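Sucrose 6(F)-phosphate phosphorylase (PDB 6S9V) is a bacterial phosphorylase of the alpha-amylase superfamily, built on a closed eight-stranded TIM-type barrel that carries a separate antiparallel sheet. Local coordinates at residues 24-29 against 391-396; 54-59 against 94-99; 298-303 against 384-389; 364-369 against 399-404. All coordinates share one frame; numbering follows the deposited sequence.

Contact 1: residues 24-29 against 391-396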
loop_
_atom_site.group_PDB
_atom_site.type_symbol
_atom_site.label_atom_id
_atom_site.label_comp_id
_atom_site.label_asym_id
_atom_site.label_seq_id
_atom_site.Cartn_x
_atom_site.Cartn_y
_atom_site.Cartn_z
ATOM N N ILE A 24 -6.251 5.533 4.490
ATOM C CA ILE A 24 -5.149 5.838 3.583
ATOM C C ILE A 24 -5.523 7.094 2.810
ATOM O O ILE A 24 -6.564 7.120 2.150
ATOM C CB ILE A 24 -4.863 4.700 2.585
ATOM C CG1 ILE A 24 -4.623 3.366 3.288
ATOM C CG2 ILE A 24 -3.668 5.063 1.711
ATOM C CD1 ILE A 24 -4.802 2.177 2.355
ATOM N N THR A 25 -4.666 8.114 2.853
ATOM C CA THR A 25 -4.961 9.352 2.141
ATOM C C THR A 25 -3.667 10.022 1.706
ATOM O O THR A 25 -2.620 9.868 2.345
ATOM C CB THR A 25 -5.775 10.326 3.005
ATOM O OG1 THR A 25 -6.159 11.476 2.230
ATOM C CG2 THR A 25 -4.953 10.791 4.206
ATOM N N TYR A 26 -3.745 10.767 0.615
ATOM C CA TYR A 26 -2.679 11.690 0.298
ATOM C C TYR A 26 -2.748 12.864 1.265
ATOM O O TYR A 26 -3.801 13.142 1.852
ATOM C CB TYR A 26 -2.779 12.176 -1.147
ATOM C CG TYR A 26 -2.328 11.155 -2.160
ATOM C CD1 TYR A 26 -0.974 10.942 -2.400
ATOM C CD2 TYR A 26 -3.248 10.399 -2.879
ATOM C CE1 TYR A 26 -0.546 10.014 -3.328
ATOM C CE2 TYR A 26 -2.824 9.461 -3.805
ATOM C CZ TYR A 26 -1.475 9.274 -4.023
ATOM O OH TYR A 26 -1.040 8.359 -4.949
ATOM N N PRO A 27 -1.621 13.540 1.485
ATOM C CA PRO A 27 -1.629 14.690 2.398
ATOM C C PRO A 27 -2.503 15.823 1.919
ATOM O O PRO A 27 -2.920 16.654 2.737
ATOM C CB PRO A 27 -0.153 15.111 2.456
ATOM C CG PRO A 27 0.457 14.556 1.218
ATOM C CD PRO A 27 -0.283 13.281 0.921
ATOM N N ASP A 28 -2.802 15.881 0.619
ATOM C CA ASP A 28 -3.549 16.990 0.053
ATOM C C ASP A 28 -4.893 16.586 -0.537
ATOM O O ASP A 28 -5.617 17.458 -1.030
ATOM C CB ASP A 28 -2.709 17.690 -1.027
ATOM C CG ASP A 28 -2.210 16.730 -2.104
ATOM O OD1 ASP A 28 -1.996 15.535 -1.806
ATOM O OD2 ASP A 28 -2.034 17.173 -3.258
ATOM N N SER A 29 -5.262 15.306 -0.484
ATOM C CA SER A 29 -6.445 14.838 -1.193
ATOM C C SER A 29 -7.740 14.975 -0.400
ATOM O O SER A 29 -8.815 14.736 -0.965
ATOM C CB SER A 29 -6.263 13.378 -1.620
ATOM O OG SER A 29 -6.048 12.528 -0.498
ATOM N N VAL A 391 -8.901 1.582 4.816
ATOM C CA VAL A 391 -9.863 2.117 3.855
ATOM C C VAL A 391 -9.209 3.295 3.142
ATOM O O VAL A 391 -8.793 4.270 3.786
ATOM C CB VAL A 391 -11.176 2.551 4.528
ATOM C CG1 VAL A 391 -12.107 3.237 3.520
ATOM C CG2 VAL A 391 -11.876 1.347 5.150
ATOM N N TYR A 392 -9.105 3.196 1.823
ATOM C CA TYR A 392 -8.571 4.292 1.019
ATOM C C TYR A 392 -9.600 5.413 0.911
ATOM O O TYR A 392 -10.807 5.163 0.845
ATOM C CB TYR A 392 -8.185 3.739 -0.350
ATOM C CG TYR A 392 -7.505 4.677 -1.312
ATOM C CD1 TYR A 392 -6.255 5.208 -1.042
ATOM C CD2 TYR A 392 -8.105 4.993 -2.523
ATOM C CE1 TYR A 392 -5.623 6.039 -1.946
ATOM C CE2 TYR A 392 -7.482 5.823 -3.433
ATOM C CZ TYR A 392 -6.246 6.336 -3.142
ATOM O OH TYR A 392 -5.631 7.159 -4.043
ATOM N N TYR A 393 -9.115 6.663 0.888
ATOM C CA TYR A 393 -10.012 7.810 1.026
ATOM C C TYR A 393 -11.033 7.874 -0.106
ATOM O O TYR A 393 -12.179 8.283 0.111
ATOM C CB TYR A 393 -9.212 9.115 1.099
ATOM C CG TYR A 393 -8.598 9.566 -0.213
ATOM C CD1 TYR A 393 -7.433 8.981 -0.683
ATOM C CD2 TYR A 393 -9.184 10.573 -0.979
ATOM C CE1 TYR A 393 -6.860 9.380 -1.872
ATOM C CE2 TYR A 393 -8.621 10.972 -2.177
ATOM C CZ TYR A 393 -7.457 10.372 -2.616
ATOM O OH TYR A 393 -6.873 10.755 -3.797
ATOM N N VAL A 394 -10.648 7.480 -1.321
ATOM C CA VAL A 394 -11.615 7.503 -2.418
ATOM C C VAL A 394 -12.748 6.525 -2.139
ATOM O O VAL A 394 -13.928 6.847 -2.329
ATOM C CB VAL A 394 -10.923 7.201 -3.762
ATOM C CG1 VAL A 394 -11.972 7.084 -4.900
ATOM C CG2 VAL A 394 -9.901 8.275 -4.082
ATOM N N GLY A 395 -12.409 5.316 -1.681
ATOM C CA GLY A 395 -13.429 4.338 -1.343
ATOM C C GLY A 395 -14.258 4.743 -0.141
ATOM O O GLY A 395 -15.450 4.428 -0.073
ATOM N N LEU A 396 -13.654 5.462 0.800
ATOM C CA LEU A 396 -14.401 5.990 1.934
ATOM C C LEU A 396 -15.575 6.841 1.472
ATOM O O LEU A 396 -16.654 6.801 2.071
ATOM C CB LEU A 396 -13.471 6.819 2.822
ATOM C CG LEU A 396 -14.134 7.522 4.001
ATOM C CD1 LEU A 396 -14.659 6.496 5.009
ATOM C CD2 LEU A 396 -13.167 8.509 4.659
#

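Contact 2: residues 54-59 against 94-99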
loop_
_atom_site.group_PDB
_atom_site.type_symbol
_atom_site.label_atom_id
_atom_site.label_comp_id
_atom_site.label_asym_id
_atom_site.label_seq_id
_atom_site.Cartn_x
_atom_site.Cartn_y
_atom_site.Cartn_z
ATOM N N ILE A 54 -0.577 8.423 5.855
ATOM C CA ILE A 54 -0.401 9.619 5.044
ATOM C C ILE A 54 0.602 9.280 3.951
ATOM O O ILE A 54 1.777 9.038 4.238
ATOM C CB ILE A 54 0.095 10.804 5.878
ATOM C CG1 ILE A 54 -0.841 11.098 7.040
ATOM C CG2 ILE A 54 0.235 12.050 4.989
ATOM C CD1 ILE A 54 -0.253 12.096 8.030
ATOM N N LEU A 55 0.149 9.265 2.700
ATOM C CA LEU A 55 1.051 8.993 1.592
ATOM C C LEU A 55 2.116 10.091 1.545
ATOM O O LEU A 55 1.929 11.166 2.118
ATOM C CB LEU A 55 0.257 8.870 0.296
ATOM C CG LEU A 55 -0.575 7.568 0.326
ATOM C CD1 LEU A 55 -1.808 7.629 -0.562
ATOM C CD2 LEU A 55 0.333 6.386 -0.059
ATOM N N PRO A 56 3.255 9.820 0.909
ATOM C CA PRO A 56 4.492 10.611 1.169
ATOM C C PRO A 56 4.244 12.107 1.181
ATOM O O PRO A 56 3.884 12.701 0.151
ATOM C CB PRO A 56 5.408 10.201 0.007
ATOM C CG PRO A 56 5.003 8.793 -0.289
ATOM C CD PRO A 56 3.502 8.727 -0.053
ATOM N N PRO A 57 4.425 12.753 2.339
ATOM C CA PRO A 57 4.224 14.207 2.455
ATOM C C PRO A 57 5.504 15.036 2.434
ATOM O O PRO A 57 5.442 16.217 2.790
ATOM C CB PRO A 57 3.549 14.318 3.828
ATOM C CG PRO A 57 4.277 13.261 4.640
ATOM C CD PRO A 57 4.543 12.118 3.667
ATOM N N PHE A 58 6.640 14.458 2.056
ATOM C CA PHE A 58 7.903 15.183 2.033
ATOM C C PHE A 58 8.073 15.899 0.702
ATOM O O PHE A 58 7.454 15.523 -0.298
ATOM C CB PHE A 58 9.046 14.204 2.297
ATOM C CG PHE A 58 8.681 13.155 3.303
ATOM C CD1 PHE A 58 8.562 13.480 4.640
ATOM C CD2 PHE A 58 8.397 11.860 2.908
ATOM C CE1 PHE A 58 8.194 12.526 5.563
ATOM C CE2 PHE A 58 8.037 10.902 3.831
ATOM C CZ PHE A 58 7.918 11.242 5.153
ATOM N N PRO A 59 8.889 16.953 0.657
ATOM C CA PRO A 59 9.188 17.590 -0.634
ATOM C C PRO A 59 9.674 16.543 -1.617
ATOM O O PRO A 59 10.526 15.717 -1.293
ATOM C CB PRO A 59 10.284 18.607 -0.300
ATOM C CG PRO A 59 10.218 18.795 1.174
ATOM C CD PRO A 59 9.720 17.501 1.747
ATOM N N LEU A 94 1.096 6.138 10.021
ATOM C CA LEU A 94 1.911 5.295 9.160
ATOM C C LEU A 94 2.479 6.170 8.050
ATOM O O LEU A 94 1.721 6.832 7.336
ATOM C CB LEU A 94 1.050 4.168 8.598
ATOM C CG LEU A 94 1.685 2.911 8.039
ATOM C CD1 LEU A 94 0.606 1.828 7.918
ATOM C CD2 LEU A 94 2.327 3.200 6.713
ATOM N N LEU A 95 3.805 6.182 7.912
ATOM C CA LEU A 95 4.470 6.928 6.852
ATOM C C LEU A 95 5.351 6.011 6.016
ATOM O O LEU A 95 5.748 4.932 6.456
ATOM C CB LEU A 95 5.336 8.058 7.416
ATOM C CG LEU A 95 4.654 9.225 8.119
ATOM C CD1 LEU A 95 5.717 10.248 8.538
ATOM C CD2 LEU A 95 3.603 9.873 7.221
ATOM N N ASP A 96 5.674 6.480 4.810
ATOM C CA ASP A 96 6.523 5.749 3.881
ATOM C C ASP A 96 7.993 6.092 4.066
ATOM O O ASP A 96 8.359 7.265 4.206
ATOM C CB ASP A 96 6.165 6.084 2.428
ATOM C CG ASP A 96 4.813 5.577 2.024
ATOM O OD1 ASP A 96 3.800 6.252 2.301
ATOM O OD2 ASP A 96 4.781 4.504 1.404
ATOM N N LEU A 97 8.836 5.066 3.988
ATOM C CA LEU A 97 10.275 5.216 3.824
ATOM C C LEU A 97 10.636 4.654 2.455
ATOM O O LEU A 97 10.379 3.478 2.174
ATOM C CB LEU A 97 11.037 4.489 4.934
ATOM C CG LEU A 97 12.560 4.509 4.830
ATOM C CD1 LEU A 97 13.059 5.957 4.814
ATOM C CD2 LEU A 97 13.181 3.727 5.974
ATOM N N MET A 98 11.187 5.501 1.591
ATOM C CA MET A 98 11.567 5.067 0.244
ATOM C C MET A 98 12.958 4.447 0.331
ATOM O O MET A 98 13.983 5.051 -0.005
ATOM C CB MET A 98 11.501 6.230 -0.734
ATOM C CG MET A 98 10.103 6.417 -1.374
ATOM S SD MET A 98 8.686 6.584 -0.238
ATOM C CE MET A 98 8.972 8.222 0.448
ATOM N N VAL A 99 12.992 3.194 0.792
ATOM C CA VAL A 99 14.273 2.537 0.995
ATOM C C VAL A 99 15.014 2.322 -0.319
ATOM O O VAL A 99 16.229 2.103 -0.304
ATOM C CB VAL A 99 14.128 1.180 1.721
ATOM C CG1 VAL A 99 13.710 1.379 3.167
ATOM C CG2 VAL A 99 13.149 0.273 0.989
HETATM O O HOH W 1 4.312 8.636 3.650
#

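Contact 3: residues 298-303 against 384-389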
loop_
_atom_site.group_PDB
_atom_site.type_symbol
_atom_site.label_atom_id
_atom_site.label_comp_id
_atom_site.label_asym_id
_atom_site.label_seq_id
_atom_site.Cartn_x
_atom_site.Cartn_y
_atom_site.Cartn_z
ATOM N N ARG A 298 -4.007 -18.530 4.769
ATOM C CA ARG A 298 -3.349 -17.231 4.679
ATOM C C ARG A 298 -2.859 -16.847 6.060
ATOM O O ARG A 298 -3.489 -17.208 7.057
ATOM C CB ARG A 298 -4.303 -16.154 4.133
ATOM C CG ARG A 298 -5.363 -15.688 5.119
ATOM C CD ARG A 298 -6.342 -14.711 4.486
ATOM N NE ARG A 298 -5.934 -13.307 4.590
ATOM C CZ ARG A 298 -6.044 -12.572 5.693
ATOM N NH1 ARG A 298 -6.512 -13.117 6.810
ATOM N NH2 ARG A 298 -5.664 -11.299 5.688
ATOM N N PRO A 299 -1.746 -16.126 6.158
ATOM C CA PRO A 299 -1.350 -15.586 7.466
ATOM C C PRO A 299 -2.324 -14.496 7.883
ATOM O O PRO A 299 -2.914 -13.803 7.050
ATOM C CB PRO A 299 0.055 -15.030 7.218
ATOM C CG PRO A 299 0.118 -14.772 5.738
ATOM C CD PRO A 299 -0.799 -15.776 5.085
ATOM N N ILE A 300 -2.492 -14.337 9.194
ATOM C CA ILE A 300 -3.459 -13.350 9.660
ATOM C C ILE A 300 -2.833 -11.991 9.937
ATOM O O ILE A 300 -3.565 -11.000 10.068
ATOM C CB ILE A 300 -4.213 -13.828 10.915
ATOM C CG1 ILE A 300 -3.285 -13.911 12.122
ATOM C CG2 ILE A 300 -4.868 -15.179 10.651
ATOM C CD1 ILE A 300 -4.015 -14.279 13.402
ATOM N N ASN A 301 -1.510 -11.909 10.065
ATOM C CA ASN A 301 -0.870 -10.638 10.416
ATOM C C ASN A 301 -0.544 -9.862 9.138
ATOM O O ASN A 301 0.600 -9.685 8.716
ATOM C CB ASN A 301 0.333 -10.878 11.315
ATOM C CG ASN A 301 -0.093 -11.207 12.748
ATOM O OD1 ASN A 301 -0.425 -10.314 13.537
ATOM N ND2 ASN A 301 -0.129 -12.490 13.070
ATOM N N GLN A 302 -1.623 -9.399 8.519
ATOM C CA GLN A 302 -1.577 -8.619 7.295
ATOM C C GLN A 302 -2.416 -7.359 7.456
ATOM O O GLN A 302 -3.367 -7.318 8.239
ATOM C CB GLN A 302 -2.119 -9.402 6.106
ATOM C CG GLN A 302 -1.520 -10.770 5.899
ATOM C CD GLN A 302 -1.881 -11.324 4.532
ATOM O OE1 GLN A 302 -1.601 -10.700 3.506
ATOM N NE2 GLN A 302 -2.530 -12.480 4.514
ATOM N N PHE A 303 -2.064 -6.332 6.691
ATOM C CA PHE A 303 -2.912 -5.159 6.541
ATOM C C PHE A 303 -3.811 -5.390 5.340
ATOM O O PHE A 303 -3.313 -5.620 4.232
ATOM C CB PHE A 303 -2.072 -3.903 6.363
ATOM C CG PHE A 303 -1.477 -3.399 7.638
ATOM C CD1 PHE A 303 -0.445 -4.086 8.249
ATOM C CD2 PHE A 303 -1.952 -2.244 8.226
ATOM C CE1 PHE A 303 0.112 -3.619 9.427
ATOM C CE2 PHE A 303 -1.405 -1.773 9.402
ATOM C CZ PHE A 303 -0.374 -2.462 10.006
ATOM N N PHE A 384 -14.346 -8.429 8.294
ATOM C CA PHE A 384 -14.426 -9.711 8.981
ATOM C C PHE A 384 -13.220 -10.607 8.714
ATOM O O PHE A 384 -13.097 -11.654 9.352
ATOM C CB PHE A 384 -15.718 -10.456 8.591
ATOM C CG PHE A 384 -16.882 -10.120 9.481
ATOM C CD1 PHE A 384 -17.511 -8.886 9.387
ATOM C CD2 PHE A 384 -17.320 -11.016 10.432
ATOM C CE1 PHE A 384 -18.564 -8.566 10.222
ATOM C CE2 PHE A 384 -18.361 -10.699 11.279
ATOM C CZ PHE A 384 -18.987 -9.478 11.175
ATOM N N THR A 385 -12.355 -10.236 7.786
ATOM C CA THR A 385 -11.130 -10.992 7.507
ATOM C C THR A 385 -10.061 -10.632 8.531
ATOM O O THR A 385 -9.843 -9.446 8.791
ATOM C CB THR A 385 -10.619 -10.684 6.100
ATOM O OG1 THR A 385 -11.601 -11.090 5.141
ATOM C CG2 THR A 385 -9.306 -11.436 5.817
ATOM N N PRO A 386 -9.393 -11.617 9.138
ATOM C CA PRO A 386 -8.322 -11.292 10.091
ATOM C C PRO A 386 -7.262 -10.406 9.450
ATOM O O PRO A 386 -6.841 -10.624 8.311
ATOM C CB PRO A 386 -7.758 -12.665 10.474
ATOM C CG PRO A 386 -8.898 -13.613 10.271
ATOM C CD PRO A 386 -9.645 -13.069 9.062
ATOM N N GLY A 387 -6.829 -9.406 10.208
ATOM C CA GLY A 387 -5.879 -8.416 9.741
ATOM C C GLY A 387 -6.343 -7.008 10.101
ATOM O O GLY A 387 -7.472 -6.778 10.492
ATOM N N ILE A 388 -5.400 -6.080 9.934
ATOM C CA ILE A 388 -5.685 -4.669 10.233
ATOM C C ILE A 388 -6.325 -4.064 9.002
ATOM O O ILE A 388 -5.684 -3.986 7.946
ATOM C CB ILE A 388 -4.396 -3.914 10.611
ATOM C CG1 ILE A 388 -3.715 -4.585 11.800
ATOM C CG2 ILE A 388 -4.717 -2.446 10.882
ATOM C CD1 ILE A 388 -4.536 -4.564 13.062
ATOM N N PRO A 389 -7.588 -3.611 9.078
ATOM C CA PRO A 389 -8.280 -3.110 7.880
ATOM C C PRO A 389 -7.957 -1.650 7.586
ATOM O O PRO A 389 -7.991 -0.799 8.477
ATOM C CB PRO A 389 -9.765 -3.290 8.222
ATOM C CG PRO A 389 -9.833 -3.447 9.721
ATOM C CD PRO A 389 -8.437 -3.565 10.282
#

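Contact 4: residues 364-369 against 399-404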
loop_
_atom_site.group_PDB
_atom_site.type_symbol
_atom_site.label_atom_id
_atom_site.label_comp_id
_atom_site.label_asym_id
_atom_site.label_seq_id
_atom_site.Cartn_x
_atom_site.Cartn_y
_atom_site.Cartn_z
ATOM N N TYR A 364 -12.630 1.246 -6.394
ATOM C CA TYR A 364 -13.229 -0.038 -6.045
ATOM C C TYR A 364 -14.743 0.005 -6.206
ATOM O O TYR A 364 -15.355 -0.970 -6.658
ATOM C CB TYR A 364 -12.826 -0.443 -4.632
ATOM C CG TYR A 364 -12.748 -1.940 -4.462
ATOM C CD1 TYR A 364 -11.567 -2.630 -4.723
ATOM C CD2 TYR A 364 -13.859 -2.667 -4.063
ATOM C CE1 TYR A 364 -11.496 -4.002 -4.576
ATOM C CE2 TYR A 364 -13.802 -4.030 -3.915
ATOM C CZ TYR A 364 -12.620 -4.700 -4.172
ATOM O OH TYR A 364 -12.576 -6.071 -4.017
ATOM N N TYR A 365 -15.359 1.140 -5.874
ATOM C CA TYR A 365 -16.792 1.315 -6.068
ATOM C C TYR A 365 -17.163 1.212 -7.543
ATOM O O TYR A 365 -18.135 0.530 -7.895
ATOM C CB TYR A 365 -17.196 2.661 -5.469
ATOM C CG TYR A 365 -18.662 3.009 -5.518
ATOM C CD1 TYR A 365 -19.606 2.274 -4.807
ATOM C CD2 TYR A 365 -19.097 4.112 -6.233
ATOM C CE1 TYR A 365 -20.953 2.628 -4.831
ATOM C CE2 TYR A 365 -20.429 4.469 -6.265
ATOM C CZ TYR A 365 -21.353 3.724 -5.574
ATOM O OH TYR A 365 -22.679 4.097 -5.616
ATOM N N SER A 366 -16.386 1.852 -8.423
ATOM C CA SER A 366 -16.637 1.724 -9.861
ATOM C C SER A 366 -16.428 0.288 -10.337
ATOM O O SER A 366 -17.140 -0.193 -11.232
ATOM C CB SER A 366 -15.721 2.667 -10.649
ATOM O OG SER A 366 -16.128 4.018 -10.534
ATOM N N ALA A 367 -15.448 -0.409 -9.752
ATOM C CA ALA A 367 -15.181 -1.790 -10.138
ATOM C C ALA A 367 -16.368 -2.695 -9.842
ATOM O O ALA A 367 -16.584 -3.683 -10.551
ATOM C CB ALA A 367 -13.934 -2.305 -9.420
ATOM N N LEU A 368 -17.149 -2.372 -8.815
ATOM C CA LEU A 368 -18.364 -3.102 -8.477
ATOM C C LEU A 368 -19.603 -2.526 -9.158
ATOM O O LEU A 368 -20.727 -2.784 -8.715
ATOM C CB LEU A 368 -18.559 -3.132 -6.963
ATOM C CG LEU A 368 -17.488 -3.970 -6.261
ATOM C CD1 LEU A 368 -17.578 -3.806 -4.737
ATOM C CD2 LEU A 368 -17.616 -5.433 -6.651
ATOM N N ASN A 369 -19.414 -1.752 -10.221
ATOM C CA ASN A 369 -20.527 -1.190 -10.987
ATOM C C ASN A 369 -21.364 -0.234 -10.139
ATOM O O ASN A 369 -22.567 -0.062 -10.366
ATOM C CB ASN A 369 -21.397 -2.312 -11.559
ATOM C CG ASN A 369 -21.709 -2.118 -13.029
ATOM O OD1 ASN A 369 -21.409 -1.077 -13.612
ATOM N ND2 ASN A 369 -22.316 -3.127 -13.630
ATOM N N GLY A 399 -16.047 7.027 -4.160
ATOM C CA GLY A 399 -15.677 7.787 -5.340
ATOM C C GLY A 399 -15.695 6.927 -6.591
ATOM O O GLY A 399 -15.372 5.740 -6.562
ATOM N N VAL A 400 -16.090 7.543 -7.704
ATOM C CA VAL A 400 -16.096 6.880 -8.999
ATOM C C VAL A 400 -14.862 7.304 -9.783
ATOM O O VAL A 400 -14.206 8.309 -9.481
ATOM C CB VAL A 400 -17.379 7.187 -9.811
ATOM C CG1 VAL A 400 -18.621 6.749 -9.056
ATOM C CG2 VAL A 400 -17.451 8.661 -10.156
ATOM N N ASN A 401 -14.571 6.543 -10.840
ATOM C CA ASN A 401 -13.412 6.786 -11.692
ATOM C C ASN A 401 -13.324 8.238 -12.132
ATOM O O ASN A 401 -14.291 8.809 -12.650
ATOM C CB ASN A 401 -13.484 5.887 -12.930
ATOM C CG ASN A 401 -13.254 4.437 -12.607
ATOM O OD1 ASN A 401 -12.498 4.103 -11.693
ATOM N ND2 ASN A 401 -13.906 3.553 -13.361
ATOM N N ASP A 402 -12.129 8.815 -11.965
ATOM C CA ASP A 402 -11.848 10.212 -12.307
ATOM C C ASP A 402 -11.283 10.251 -13.724
ATOM O O ASP A 402 -10.072 10.277 -13.955
ATOM C CB ASP A 402 -10.896 10.819 -11.281
ATOM C CG ASP A 402 -10.706 12.320 -11.449
ATOM O OD1 ASP A 402 -11.132 12.884 -12.476
ATOM O OD2 ASP A 402 -10.124 12.936 -10.526
ATOM N N PHE A 403 -12.200 10.252 -14.698
ATOM C CA PHE A 403 -11.791 10.281 -16.098
ATOM C C PHE A 403 -11.157 11.615 -16.478
ATOM O O PHE A 403 -10.269 11.649 -17.339
ATOM C CB PHE A 403 -12.987 9.992 -17.012
ATOM C CG PHE A 403 -13.532 8.605 -16.866
ATOM C CD1 PHE A 403 -12.722 7.504 -17.092
ATOM C CD2 PHE A 403 -14.851 8.399 -16.510
ATOM C CE1 PHE A 403 -13.218 6.223 -16.957
ATOM C CE2 PHE A 403 -15.354 7.118 -16.377
ATOM C CZ PHE A 403 -14.535 6.030 -16.602
ATOM N N GLU A 404 -11.592 12.718 -15.862
ATOM C CA GLU A 404 -10.993 14.009 -16.183
ATOM C C GLU A 404 -9.501 13.999 -15.888
ATOM O O GLU A 404 -8.689 14.443 -16.709
ATOM C CB GLU A 404 -11.667 15.131 -15.389
ATOM C CG GLU A 404 -11.022 16.492 -15.651
ATOM C CD GLU A 404 -11.628 17.619 -14.842
ATOM O OE1 GLU A 404 -12.150 17.356 -13.737
ATOM O OE2 GLU A 404 -11.554 18.775 -15.310
HETATM O O HOH W 2 -14.346 3.825 -4.626
#

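Contact 1: residues 24-29 against 391-396
The backbone N of Ile24 donates to Val391 O at 2.9 Å, and the return bond runs from Tyr393 N to Ile24 O; the angles at the hydrogens are 164° and 133°. Together they frame a parallel bridge between Ile24 and Tyr392, whose CA atoms lie 4.5 Å apart. Both side chains of the bridge point to the same face of the sheet, where Ile24 CG2 meets Tyr392 CD1 at 3.8 Å, the two side chains crossing at about a right angle. This pairing joins strand 22-25 to strand 388-392, the first and last strands of the parallel barrel, and so closes it; helix 393-396 starts directly after the bridge, with Tyr392 at its N-cap position. The Tyr393 ring packs against Thr25 and Ser29, its CD1 3.8 Å from Thr25 CA. Its CG sits between the backbone N and the carbonyl carbon (chi1 73°), which brings the ring over Ser29. Ser29 OG stands 3.3 Å above the ring, over its centre, and Val394 CG2 lies on the opposite face, so the ring is sandwiched; Ile24 O lies at its edge. Tyr26 presents the edge of its own ring to both phenol oxygens, CE2 lying 3.6 Å from Tyr392 OH. Those hydroxyls are bonded beyond the contact, Tyr392 OH to Asn416 O and Tyr393 OH to His418 O.

Contact 2: residues 54-59 against 94-99
Ile54 N donates to Leu94 O at 3.2 Å and 137°, and the two chains run 40° apart in end-to-end direction. With no second direct backbone bond between the segments, a water joins them: it donates to Ile54 O at 2.6 Å and to Asp96 OD1, and accepts from Asp96 N at 2.8 Å. It thereby ties both the backbone and the carboxylate of Asp96 to the end of strand 51-54. Asp96 CG lies anti to its carbonyl carbon (chi1 -68°), which carries OD1 to the Pro56 ring, 3.4 Å from CD. The same oxygen is bonded to His53 NE2, while OD2 forms a salt bridge with Arg209; the carboxylate is therefore held at both oxygens and its rotation is probably fixed. Leu95 spreads its two branches over the 54-59 loop. CD2 approaches Ile54 CB at 3.9 Å, and CD1 reaches Phe58 CZ at 4.2 Å. Phe58 turns its edge to Asp96 O, a buried carbonyl without a polar partner in the model, with CE2 3.7 Å away. Pro57 CD covers one face of that ring. Met98, bent at chi2 and chi3, brings CE within 4.1 Å of Pro56 CG. The arrangement is that of neighbouring second and third strands of a TIM-type barrel at their C-terminal ends, where in the alpha-amylase superfamily the loops leaving the strands build the active-site pocket.

Contact 3: residues 298-303 against 384-389
The guanidinium group of Arg298 has Thr385 CG2 over one face, 3.3 Å above the plane and offset toward the rim, and Pro386 O at its edge, near the plane. That carbonyl oxygen is gripped by both terminal nitrogens, NH1 at 2.9 Å and NH2 at 3.0 Å from Pro386 O. The bonds are similarly bent, 143° and 141°, as expected when two donors converge on one acceptor, but NH2 approaches nearly along the C=O axis and NH1 from a tilted position. A bend at chi3 (-90°) turns the guanidinium toward Pro386 O. NH2 also forms a salt bridge with Asp272, which probably helps to fix its orientation. The Phe303 ring takes Ile388 CB over one face, a CH-pi contact 4.0 Å from the centroid, while Ile388 CG2 packs against CE2; the two side chains lie side by side, pointing the same way. Here strands 302-304 and 388-392, the seventh and eighth of the TIM-type barrel, begin to pair in parallel, with Phe303 opposite Ile388 and Ile388 N donating to Gln302 O at 2.9 Å. Just before that bridge Gly387, lacking a side chain that would run into Gln302 O, brings its CA to 3.1 Å from that oxygen; its positive phi also suits glycine. Farther toward the surface, Ile300 CB rests on Pro386 CB at 3.8 Å. Gln302 NE2 bonds back to Pro299 O, spanning the inverse gamma turn centred on Asn301.

Contact 4: residues 364-369 against 399-404
With OG set beside its backbone N (chi1 -74°), Ser366 directs its hydroxyl oxygen from helix 364-367 to the chain at Asn401, and a comparable chi1 of -70° in Asn401 folds the amide over the serine. Asn401 N donates to Ser366 OG at 3.0 Å and 151°. The amide flanks that bond, ND2 lying 3.4 Å from Ser366 CB, while Asn401 OD1 accepts from the backbone N of Thr363, just ahead of the helix. On the neighbouring helical position, Tyr365 runs alongside Val400, pointing the same way: Val400 CG1 touches the ring edge in plane, 3.9 Å from CD2. The phenol of Tyr365 bonds to Asp372. A water accepts from Tyr365 N at 3.1 Å and donates to Gly399 O at 2.9 Å, and Thr363 OG1 bonds to the same Gly399 carbonyl. At its far end the helix closes in a Schellman motif with Asn369 as C-prime residue. The polar bonds thus gather at the start of the helix, which the loop leading to helix 403-409 meets as both donor, through Asn401 N, and acceptor, through Asn401 OD1 and, by way of water, Gly399 O, while Thr363 OG1 serves Ser366 N.

Overall arrangement
From the N terminus, contact 1 pairs strand 22-25 with strand 388-392, its two segments 362 residues apart at their closest ends, so it closes the longest loop and shuts the barrel. Contact 2 joins the ends of the second and third strands inside that loop, and its Leu55 N meets Thr25 O of contact 1 at 2.9 Å. Contact 3, also nested within contact 1, links the seventh strand to the start of strand 388-392, so contacts 1 and 3 share that strand. Contact 4 crosses both contacts 1 and 3, tying helix 364-367 to the loop before helix 403-409; Val394 O and Gly399 N, 2.8 Å apart and probably hydrogen-bonded, connect it to contact 1.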